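Local coordinates for signal recognition 54 kDa protein (Pyrococcus furiosus, PDB 3DM5) that is an archaeal signal recognition particle protein of the SRP54 family, joining a helical bundle, a P-loop GTPase-type domain and a signal peptide binding domain, at residues Ile78-Leu83 with Arg288-Leu293; His194-Ala199 with Ala232-Glu237; Gly242-Thr247 with Ser260-Thr265. All blocks are in the same frame, centred on the assembly; numbering follows the deposited sequence.

Interaction 1 joins the helical bundle (helix 71-86) to a late helix of the GTPase region (286-293). The 204 residues between its segments carry interactions 2 and 3, which follow one another along the chain. Those two lie on one flank of the nucleotide-binding sheet, centres about 13 Å apart, and touch through F235 and K236. Helix 228-237 of interaction 2 is followed in the chain by strand 242-247 of interaction 3. The centre of interaction 1 is about 17 Å from that of interaction 3 and 30 Å from that of interaction 2. One contact thus spans two domains, while the others lie within the GTPase domain, interaction 3 buried and interaction 2 partly so.

Interaction 1 (Ile78-Leu83 with Arg288-Leu293); sequences IVYEEL and RFVSRL
V290 fits between Y80 and L83, and its apolar pairing with L83 is the buried, close-packed part of the contact. V290 CG1 does double duty, lying 3.8 Å from Y80 CD2 and 3.9 Å from L83 CB. V290 CG2 leans instead on the backbone of helix 71-86, 3.8 Å from the carbonyl O of L83. The valine's first torsion (chi1 161°) turns CG1 toward Y80 and L83 and leaves CG2 over the L83 carbonyl. The nearest CA atoms, those of L83 and V290, are 6.8 Å apart.

The short helical segments approach to 9.7 Å between axes, with their N-to-C directions 133° apart. This is a helix-helix interface between the helical bundle and helix 286-293 of the GTPase region, and L87, on a loop beyond the first helix, also packs on V290.

Where V290 and L83 are buried, the side formed by Y80 and S291 is partly exposed. The phenol reaches over to S291, whose CB is 3.9 Å from Y80 CE2, while S291 N sits at the ring edge, in its plane. The Y80 hydroxyl is hydrogen-bonded to the carbonyl O of P287, which ties the ring's far end to the start of the second helix. I315 of a second subunit packs on the same tyrosine, and R288 forms a salt bridge with D332 of that subunit.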
loop_
_atom_site.group_PDB
_atom_site.type_symbol
_atom_site.label_atom_id
_atom_site.label_comp_id
_atom_site.label_asym_id
_atom_site.label_seq_id
_atom_site.Cartn_x
_atom_site.Cartn_y
_atom_site.Cartn_z
ATOM N N ILE A 78 -27.218 -14.247 3.428
ATOM C CA ILE A 78 -27.629 -13.409 2.306
ATOM C C ILE A 78 -26.447 -13.006 1.402
ATOM O O ILE A 78 -26.490 -13.186 0.187
ATOM C CB ILE A 78 -28.332 -12.137 2.804
ATOM C CG1 ILE A 78 -29.602 -12.513 3.582
ATOM C CG2 ILE A 78 -28.646 -11.235 1.633
ATOM C CD1 ILE A 78 -30.322 -11.331 4.224
ATOM N N VAL A 79 -25.395 -12.460 2.004
ATOM C CA VAL A 79 -24.186 -12.110 1.276
ATOM C C VAL A 79 -23.604 -13.308 0.508
ATOM O O VAL A 79 -23.256 -13.178 -0.655
ATOM C CB VAL A 79 -23.112 -11.522 2.230
ATOM C CG1 VAL A 79 -21.752 -11.373 1.548
ATOM C CG2 VAL A 79 -23.552 -10.202 2.751
ATOM N N TYR A 80 -23.473 -14.461 1.155
ATOM C CA TYR A 80 -22.866 -15.619 0.508
ATOM C C TYR A 80 -23.659 -16.037 -0.709
ATOM O O TYR A 80 -23.092 -16.424 -1.729
ATOM C CB TYR A 80 -22.802 -16.786 1.465
ATOM C CG TYR A 80 -22.485 -18.104 0.809
ATOM C CD1 TYR A 80 -23.405 -19.145 0.799
ATOM C CD2 TYR A 80 -21.259 -18.323 0.225
ATOM C CE1 TYR A 80 -23.095 -20.372 0.218
ATOM C CE2 TYR A 80 -20.944 -19.545 -0.358
ATOM C CZ TYR A 80 -21.862 -20.563 -0.361
ATOM O OH TYR A 80 -21.530 -21.765 -0.959
ATOM N N GLU A 81 -24.978 -15.949 -0.580
ATOM C CA GLU A 81 -25.911 -16.447 -1.579
ATOM C C GLU A 81 -26.014 -15.497 -2.766
ATOM O O GLU A 81 -26.045 -15.921 -3.926
ATOM C CB GLU A 81 -27.276 -16.685 -0.926
ATOM C CG GLU A 81 -28.452 -16.795 -1.879
ATOM C CD GLU A 81 -29.767 -16.990 -1.138
ATOM O OE1 GLU A 81 -30.814 -17.125 -1.818
ATOM O OE2 GLU A 81 -29.747 -17.006 0.121
ATOM N N GLU A 82 -26.051 -14.207 -2.470
ATOM C CA GLU A 82 -26.039 -13.193 -3.511
ATOM C C GLU A 82 -24.748 -13.221 -4.349
ATOM O O GLU A 82 -24.809 -13.191 -5.587
ATOM C CB GLU A 82 -26.296 -11.810 -2.913
ATOM C CG GLU A 82 -27.735 -11.616 -2.512
ATOM C CD GLU A 82 -28.699 -12.010 -3.623
ATOM O OE1 GLU A 82 -28.451 -11.654 -4.802
ATOM O OE2 GLU A 82 -29.708 -12.678 -3.311
ATOM N N LEU A 83 -23.597 -13.286 -3.677
ATOM C CA LEU A 83 -22.309 -13.353 -4.345
ATOM C C LEU A 83 -22.202 -14.607 -5.203
ATOM O O LEU A 83 -21.661 -14.564 -6.296
ATOM C CB LEU A 83 -21.142 -13.296 -3.337
ATOM C CG LEU A 83 -20.661 -11.898 -2.924
ATOM C CD1 LEU A 83 -19.486 -11.960 -1.946
ATOM C CD2 LEU A 83 -20.282 -11.080 -4.153
ATOM N N ARG A 288 -18.477 -22.987 -4.304
ATOM C CA ARG A 288 -17.231 -23.382 -3.658
ATOM C C ARG A 288 -16.200 -22.275 -3.759
ATOM O O ARG A 288 -15.439 -22.025 -2.827
ATOM C CB ARG A 288 -16.656 -24.609 -4.348
ATOM C CG ARG A 288 -17.632 -25.729 -4.526
ATOM C CD ARG A 288 -17.473 -26.755 -3.445
ATOM N NE ARG A 288 -18.710 -27.497 -3.256
ATOM C CZ ARG A 288 -18.942 -28.308 -2.231
ATOM N NH1 ARG A 288 -18.011 -28.491 -1.301
ATOM N NH2 ARG A 288 -20.106 -28.939 -2.138
ATOM N N PHE A 289 -16.162 -21.629 -4.919
ATOM C CA PHE A 289 -15.235 -20.537 -5.153
ATOM C C PHE A 289 -15.586 -19.352 -4.247
ATOM O O PHE A 289 -14.735 -18.834 -3.535
ATOM C CB PHE A 289 -15.265 -20.167 -6.624
ATOM C CG PHE A 289 -14.410 -18.988 -6.986
ATOM C CD1 PHE A 289 -13.098 -19.172 -7.390
ATOM C CD2 PHE A 289 -14.942 -17.694 -6.988
ATOM C CE1 PHE A 289 -12.312 -18.093 -7.753
ATOM C CE2 PHE A 289 -14.169 -16.617 -7.352
ATOM C CZ PHE A 289 -12.842 -16.821 -7.738
ATOM N N VAL A 290 -16.847 -18.941 -4.258
ATOM C CA VAL A 290 -17.275 -17.813 -3.440
ATOM C C VAL A 290 -17.092 -18.128 -1.963
ATOM O O VAL A 290 -16.878 -17.238 -1.144
ATOM C CB VAL A 290 -18.740 -17.461 -3.708
ATOM C CG1 VAL A 290 -19.312 -16.631 -2.581
ATOM C CG2 VAL A 290 -18.842 -16.718 -4.994
ATOM N N SER A 291 -17.165 -19.405 -1.624
ATOM C CA SER A 291 -16.924 -19.840 -0.260
ATOM C C SER A 291 -15.452 -19.696 0.170
ATOM O O SER A 291 -15.196 -19.250 1.282
ATOM C CB SER A 291 -17.426 -21.275 -0.061
ATOM O OG SER A 291 -17.245 -21.710 1.271
ATOM N N ARG A 292 -14.492 -20.072 -0.683
ATOM C CA ARG A 292 -13.071 -19.802 -0.379
ATOM C C ARG A 292 -12.818 -18.294 -0.367
ATOM O O ARG A 292 -12.139 -17.769 0.515
ATOM C CB ARG A 292 -12.123 -20.445 -1.388
ATOM C CG ARG A 292 -12.571 -21.779 -1.905
ATOM C CD ARG A 292 -12.106 -22.918 -1.023
ATOM N NE ARG A 292 -10.741 -23.328 -1.337
ATOM C CZ ARG A 292 -10.253 -24.542 -1.096
ATOM N NH1 ARG A 292 -11.028 -25.469 -0.540
ATOM N NH2 ARG A 292 -8.995 -24.837 -1.414
ATOM N N LEU A 293 -13.371 -17.607 -1.361
ATOM C CA LEU A 293 -13.284 -16.163 -1.435
ATOM C C LEU A 293 -13.612 -15.542 -0.076
ATOM O O LEU A 293 -12.766 -14.857 0.497
ATOM C CB LEU A 293 -14.197 -15.611 -2.541
ATOM C CG LEU A 293 -14.001 -14.147 -2.951
ATOM C CD1 LEU A 293 -12.632 -13.922 -3.579
ATOM C CD2 LEU A 293 -15.101 -13.718 -3.913
#

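Interaction 2 (His194-Ala199 with Ala232-Glu237); sequences HKEDKA and ALAFKE. With SO4 (sulfate ion), chain G.
E196 meets helix 228-237 through a single carboxylate oxygen, by van der Waals contact and without a hydrogen bond. E196 OE2 lies 4.0 Å from A234 CB and 3.9 Å from F235 CB, and it stays 3.7 Å from F235 N. The glutamate chain is fully extended, its first torsion swinging CG directly away from the main-chain nitrogen (chi1 179°), and this carries the carboxylate across to the helix. Its plane stands 86° from that of the F235 ring, which itself leads away from the contact.

Polar interactions gather at the other end of segment 194-199. An inverse gamma turn centred on E196 leads into D197, the N-cap of helix 198-211, whose OD1 accepts from L200 N; OD2 forms a salt bridge with R193. A sulfate ion, probably from the crystallisation liquor, sits at this helix start and accepts a hydrogen bond from K198 N to its O2, 3.1 Å long with an N-H...O angle of 148°. The K198 side chain runs alongside the anion, bent at chi3.

In the GTPase domain, strand 215-221 is contacted by both sides: L218 touches E196 and F235 alike, V216 also touches F235, and the contact thus bridges the start of helix 198-211 and helix 228-237.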
loop_
_atom_site.group_PDB
_atom_site.type_symbol
_atom_site.label_atom_id
_atom_site.label_comp_id
_atom_site.label_asym_id
_atom_site.label_seq_id
_atom_site.Cartn_x
_atom_site.Cartn_y
_atom_site.Cartn_z
ATOM N N HIS A 194 -5.403 -10.518 -33.217
ATOM C CA HIS A 194 -5.058 -9.434 -32.303
ATOM C C HIS A 194 -6.196 -9.050 -31.371
ATOM O O HIS A 194 -6.013 -8.969 -30.163
ATOM C CB HIS A 194 -4.523 -8.215 -33.045
ATOM C CG HIS A 194 -3.042 -8.042 -32.903
ATOM N ND1 HIS A 194 -2.134 -8.704 -33.694
ATOM C CD2 HIS A 194 -2.317 -7.279 -32.045
ATOM C CE1 HIS A 194 -0.905 -8.354 -33.341
ATOM N NE2 HIS A 194 -0.994 -7.492 -32.345
ATOM N N LYS A 195 -7.369 -8.807 -31.931
ATOM C CA LYS A 195 -8.541 -8.572 -31.105
ATOM C C LYS A 195 -9.650 -9.543 -31.459
ATOM O O LYS A 195 -9.518 -10.353 -32.388
ATOM C CB LYS A 195 -9.015 -7.124 -31.216
ATOM C CG LYS A 195 -8.480 -6.403 -32.438
ATOM C CD LYS A 195 -8.810 -4.916 -32.389
ATOM C CE LYS A 195 -7.889 -4.158 -31.444
ATOM N NZ LYS A 195 -8.159 -2.686 -31.496
ATOM N N GLU A 196 -10.729 -9.479 -30.689
ATOM C CA GLU A 196 -11.870 -10.330 -30.952
ATOM C C GLU A 196 -12.788 -9.609 -31.923
ATOM O O GLU A 196 -13.873 -9.154 -31.562
ATOM C CB GLU A 196 -12.600 -10.683 -29.660
ATOM C CG GLU A 196 -13.825 -11.551 -29.896
ATOM C CD GLU A 196 -14.459 -12.031 -28.618
ATOM O OE1 GLU A 196 -13.768 -12.087 -27.577
ATOM O OE2 GLU A 196 -15.656 -12.363 -28.655
ATOM N N ASP A 197 -12.340 -9.504 -33.164
ATOM C CA ASP A 197 -13.093 -8.774 -34.174
ATOM C C ASP A 197 -13.998 -9.706 -34.979
ATOM O O ASP A 197 -14.026 -10.910 -34.737
ATOM C CB ASP A 197 -12.142 -8.001 -35.085
ATOM C CG ASP A 197 -11.013 -8.861 -35.623
ATOM O OD1 ASP A 197 -11.164 -10.096 -35.663
ATOM O OD2 ASP A 197 -9.968 -8.298 -36.011
ATOM N N LYS A 198 -14.749 -9.153 -35.923
ATOM C CA LYS A 198 -15.632 -9.977 -36.734
ATOM C C LYS A 198 -14.869 -11.112 -37.426
ATOM O O LYS A 198 -15.373 -12.229 -37.518
ATOM C CB LYS A 198 -16.407 -9.134 -37.746
ATOM C CG LYS A 198 -17.424 -8.201 -37.110
ATOM C CD LYS A 198 -18.217 -7.458 -38.166
ATOM C CE LYS A 198 -17.305 -6.778 -39.186
ATOM N NZ LYS A 198 -18.018 -5.726 -39.977
ATOM N N ALA A 199 -13.653 -10.840 -37.894
ATOM C CA ALA A 199 -12.850 -11.897 -38.510
ATOM C C ALA A 199 -12.764 -13.109 -37.604
ATOM O O ALA A 199 -13.015 -14.229 -38.037
ATOM C CB ALA A 199 -11.455 -11.416 -38.853
ATOM N N ALA A 232 -17.264 -11.896 -24.115
ATOM C CA ALA A 232 -18.033 -13.100 -23.796
ATOM C C ALA A 232 -19.366 -13.079 -24.530
ATOM O O ALA A 232 -19.819 -14.092 -25.073
ATOM C CB ALA A 232 -18.267 -13.213 -22.299
ATOM N N LEU A 233 -19.988 -11.908 -24.538
ATOM C CA LEU A 233 -21.306 -11.746 -25.117
ATOM C C LEU A 233 -21.297 -12.000 -26.621
ATOM O O LEU A 233 -22.162 -12.722 -27.128
ATOM C CB LEU A 233 -21.846 -10.347 -24.834
ATOM C CG LEU A 233 -23.316 -10.280 -24.403
ATOM C CD1 LEU A 233 -23.958 -8.991 -24.853
ATOM C CD2 LEU A 233 -24.096 -11.452 -24.930
ATOM N N ALA A 234 -20.345 -11.391 -27.335
ATOM C CA ALA A 234 -20.279 -11.577 -28.787
ATOM C C ALA A 234 -20.088 -13.055 -29.105
ATOM O O ALA A 234 -20.783 -13.614 -29.945
ATOM C CB ALA A 234 -19.184 -10.731 -29.425
ATOM N N PHE A 235 -19.144 -13.682 -28.416
ATOM C CA PHE A 235 -18.906 -15.108 -28.538
ATOM C C PHE A 235 -20.169 -15.940 -28.267
ATOM O O PHE A 235 -20.572 -16.750 -29.097
ATOM C CB PHE A 235 -17.781 -15.501 -27.575
ATOM C CG PHE A 235 -17.529 -16.981 -27.486
ATOM C CD1 PHE A 235 -16.771 -17.631 -28.448
ATOM C CD2 PHE A 235 -18.022 -17.713 -26.416
ATOM C CE1 PHE A 235 -16.526 -18.992 -28.353
ATOM C CE2 PHE A 235 -17.788 -19.059 -26.311
ATOM C CZ PHE A 235 -17.043 -19.708 -27.277
ATOM N N LYS A 236 -20.780 -15.740 -27.101
ATOM C CA LYS A 236 -21.948 -16.515 -26.695
ATOM C C LYS A 236 -23.087 -16.425 -27.707
ATOM O O LYS A 236 -23.992 -17.264 -27.719
ATOM C CB LYS A 236 -22.455 -16.039 -25.333
ATOM C CG LYS A 236 -23.601 -16.865 -24.784
ATOM C CD LYS A 236 -24.375 -16.135 -23.679
ATOM C CE LYS A 236 -25.675 -16.881 -23.390
ATOM N NZ LYS A 236 -26.391 -16.415 -22.174
ATOM N N GLU A 237 -23.040 -15.395 -28.544
ATOM C CA GLU A 237 -24.060 -15.170 -29.555
ATOM C C GLU A 237 -23.694 -15.823 -30.897
ATOM O O GLU A 237 -24.556 -16.039 -31.729
ATOM C CB GLU A 237 -24.295 -13.672 -29.738
ATOM C CG GLU A 237 -25.211 -13.031 -28.647
ATOM C CD GLU A 237 -25.159 -11.486 -28.651
ATOM O OE1 GLU A 237 -24.277 -10.894 -29.332
ATOM O OE2 GLU A 237 -25.999 -10.863 -27.961
HETATM S S SO4 G . -14.901 -5.201 -36.501
HETATM O O1 SO4 G . -13.900 -5.809 -37.385
HETATM O O2 SO4 G . -15.233 -6.102 -35.392
HETATM O O3 SO4 G . -14.366 -3.950 -35.974
HETATM O O4 SO4 G . -16.118 -4.921 -37.258
#

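Interaction 3 (Gly242-Thr247 with Ser260-Thr265); sequences GSIIVT and SAVAAT
This is a buried, wholly apolar contact between a strand and a helix, in which V262 of helix 255-263 faces I244 and V246 of strand 242-247 within the GTPase domain. I244 and V262 have the nearest CA atoms of the two segments, 8.1 Å apart, and no hydrogen bond crosses between them. The two methyls of V262 share the work. V262 CG1, placed trans to the amide nitrogen (chi1 164°), meets the isoleucine, with I244 CG1 at 4.0 Å and I244 CG2 at 4.2 Å. V262 CG2 turns to the valine further along the strand, where V246 CG2 is 4.4 Å away, a looser touch. The I244 and V262 side chains lie alongside one another, running in opposing senses, so they meet along their flanks.

Other apolar groups enclose the cluster: I220 of strand 215-221 touches both I244 and V262, F235 packs on I244, and A232 and I269 on V262. The alternating strand residues S243 and I245 do not contact segment 260-265; they meet K270 and F271 of strand 269-273. Nearby, the side chain of V246 comes within about 8 Å of the bound GDP. Strand 242-247, helix 255-263 and the parallel strand 269-273 together make a beta-alpha-beta unit, the repeating crossover of P-loop NTPase folds.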
loop_
_atom_site.group_PDB
_atom_site.type_symbol
_atom_site.label_atom_id
_atom_site.label_comp_id
_atom_site.label_asym_id
_atom_site.label_seq_id
_atom_site.Cartn_x
_atom_site.Cartn_y
_atom_site.Cartn_z
ATOM N N GLY A 242 -21.135 -22.668 -26.490
ATOM C CA GLY A 242 -19.963 -21.965 -26.005
ATOM C C GLY A 242 -19.796 -22.006 -24.499
ATOM O O GLY A 242 -20.772 -21.984 -23.754
ATOM N N SER A 243 -18.549 -22.091 -24.051
ATOM C CA SER A 243 -18.203 -21.869 -22.641
ATOM C C SER A 243 -16.932 -21.049 -22.549
ATOM O O SER A 243 -16.319 -20.713 -23.564
ATOM C CB SER A 243 -17.996 -23.188 -21.901
ATOM O OG SER A 243 -16.876 -23.889 -22.425
ATOM N N ILE A 244 -16.504 -20.760 -21.328
ATOM C CA ILE A 244 -15.419 -19.806 -21.127
ATOM C C ILE A 244 -14.408 -20.334 -20.131
ATOM O O ILE A 244 -14.780 -20.923 -19.108
ATOM C CB ILE A 244 -15.991 -18.467 -20.554
ATOM C CG1 ILE A 244 -17.239 -18.025 -21.323
ATOM C CG2 ILE A 244 -14.929 -17.368 -20.516
ATOM C CD1 ILE A 244 -16.920 -17.391 -22.625
ATOM N N ILE A 245 -13.132 -20.135 -20.430
ATOM C CA ILE A 245 -12.109 -20.242 -19.416
ATOM C C ILE A 245 -11.503 -18.862 -19.222
ATOM O O ILE A 245 -11.163 -18.178 -20.188
ATOM C CB ILE A 245 -11.011 -21.239 -19.783
ATOM C CG1 ILE A 245 -11.575 -22.660 -19.730
ATOM C CG2 ILE A 245 -9.817 -21.097 -18.818
ATOM C CD1 ILE A 245 -10.688 -23.705 -20.414
ATOM N N VAL A 246 -11.404 -18.446 -17.972
ATOM C CA VAL A 246 -10.835 -17.150 -17.639
ATOM C C VAL A 246 -9.441 -17.348 -17.068
ATOM O O VAL A 246 -9.271 -18.082 -16.083
ATOM C CB VAL A 246 -11.725 -16.419 -16.630
ATOM C CG1 VAL A 246 -11.112 -15.094 -16.255
ATOM C CG2 VAL A 246 -13.102 -16.227 -17.235
ATOM N N THR A 247 -8.437 -16.734 -17.690
ATOM C CA THR A 247 -7.053 -16.978 -17.275
ATOM C C THR A 247 -6.496 -15.841 -16.419
ATOM O O THR A 247 -7.110 -14.774 -16.319
ATOM C CB THR A 247 -6.109 -17.131 -18.467
ATOM O OG1 THR A 247 -6.201 -15.957 -19.281
ATOM C CG2 THR A 247 -6.452 -18.359 -19.272
ATOM N N SER A 260 -17.291 -11.650 -12.847
ATOM C CA SER A 260 -18.616 -11.079 -12.689
ATOM C C SER A 260 -19.161 -10.634 -14.050
ATOM O O SER A 260 -20.359 -10.742 -14.342
ATOM C CB SER A 260 -18.572 -9.916 -11.700
ATOM O OG SER A 260 -17.664 -8.925 -12.142
ATOM N N ALA A 261 -18.257 -10.160 -14.892
ATOM C CA ALA A 261 -18.619 -9.684 -16.225
ATOM C C ALA A 261 -19.109 -10.821 -17.138
ATOM O O ALA A 261 -20.156 -10.718 -17.768
ATOM C CB ALA A 261 -17.446 -8.965 -16.852
ATOM N N VAL A 262 -18.324 -11.895 -17.193
ATOM C CA VAL A 262 -18.652 -13.088 -17.945
ATOM C C VAL A 262 -19.911 -13.741 -17.401
ATOM O O VAL A 262 -20.744 -14.217 -18.163
ATOM C CB VAL A 262 -17.494 -14.128 -17.930
ATOM C CG1 VAL A 262 -17.996 -15.484 -18.385
ATOM C CG2 VAL A 262 -16.340 -13.674 -18.812
ATOM N N ALA A 263 -20.073 -13.752 -16.086
ATOM C CA ALA A 263 -21.251 -14.380 -15.516
ATOM C C ALA A 263 -22.537 -13.571 -15.814
ATOM O O ALA A 263 -23.652 -14.109 -15.836
ATOM C CB ALA A 263 -21.068 -14.598 -14.028
ATOM N N ALA A 264 -22.370 -12.273 -16.039
ATOM C CA ALA A 264 -23.496 -11.394 -16.279
ATOM C C ALA A 264 -24.013 -11.729 -17.657
ATOM O O ALA A 264 -25.088 -11.321 -18.086
ATOM C CB ALA A 264 -23.046 -9.962 -16.232
ATOM N N THR A 265 -23.215 -12.502 -18.351
ATOM C CA THR A 265 -23.432 -12.715 -19.749
ATOM C C THR A 265 -24.282 -13.968 -19.952
ATOM O O THR A 265 -24.925 -14.124 -20.986
ATOM C CB THR A 265 -22.080 -12.887 -20.400
ATOM O OG1 THR A 265 -21.869 -11.853 -21.371
ATOM C CG2 THR A 265 -21.940 -14.295 -20.970
#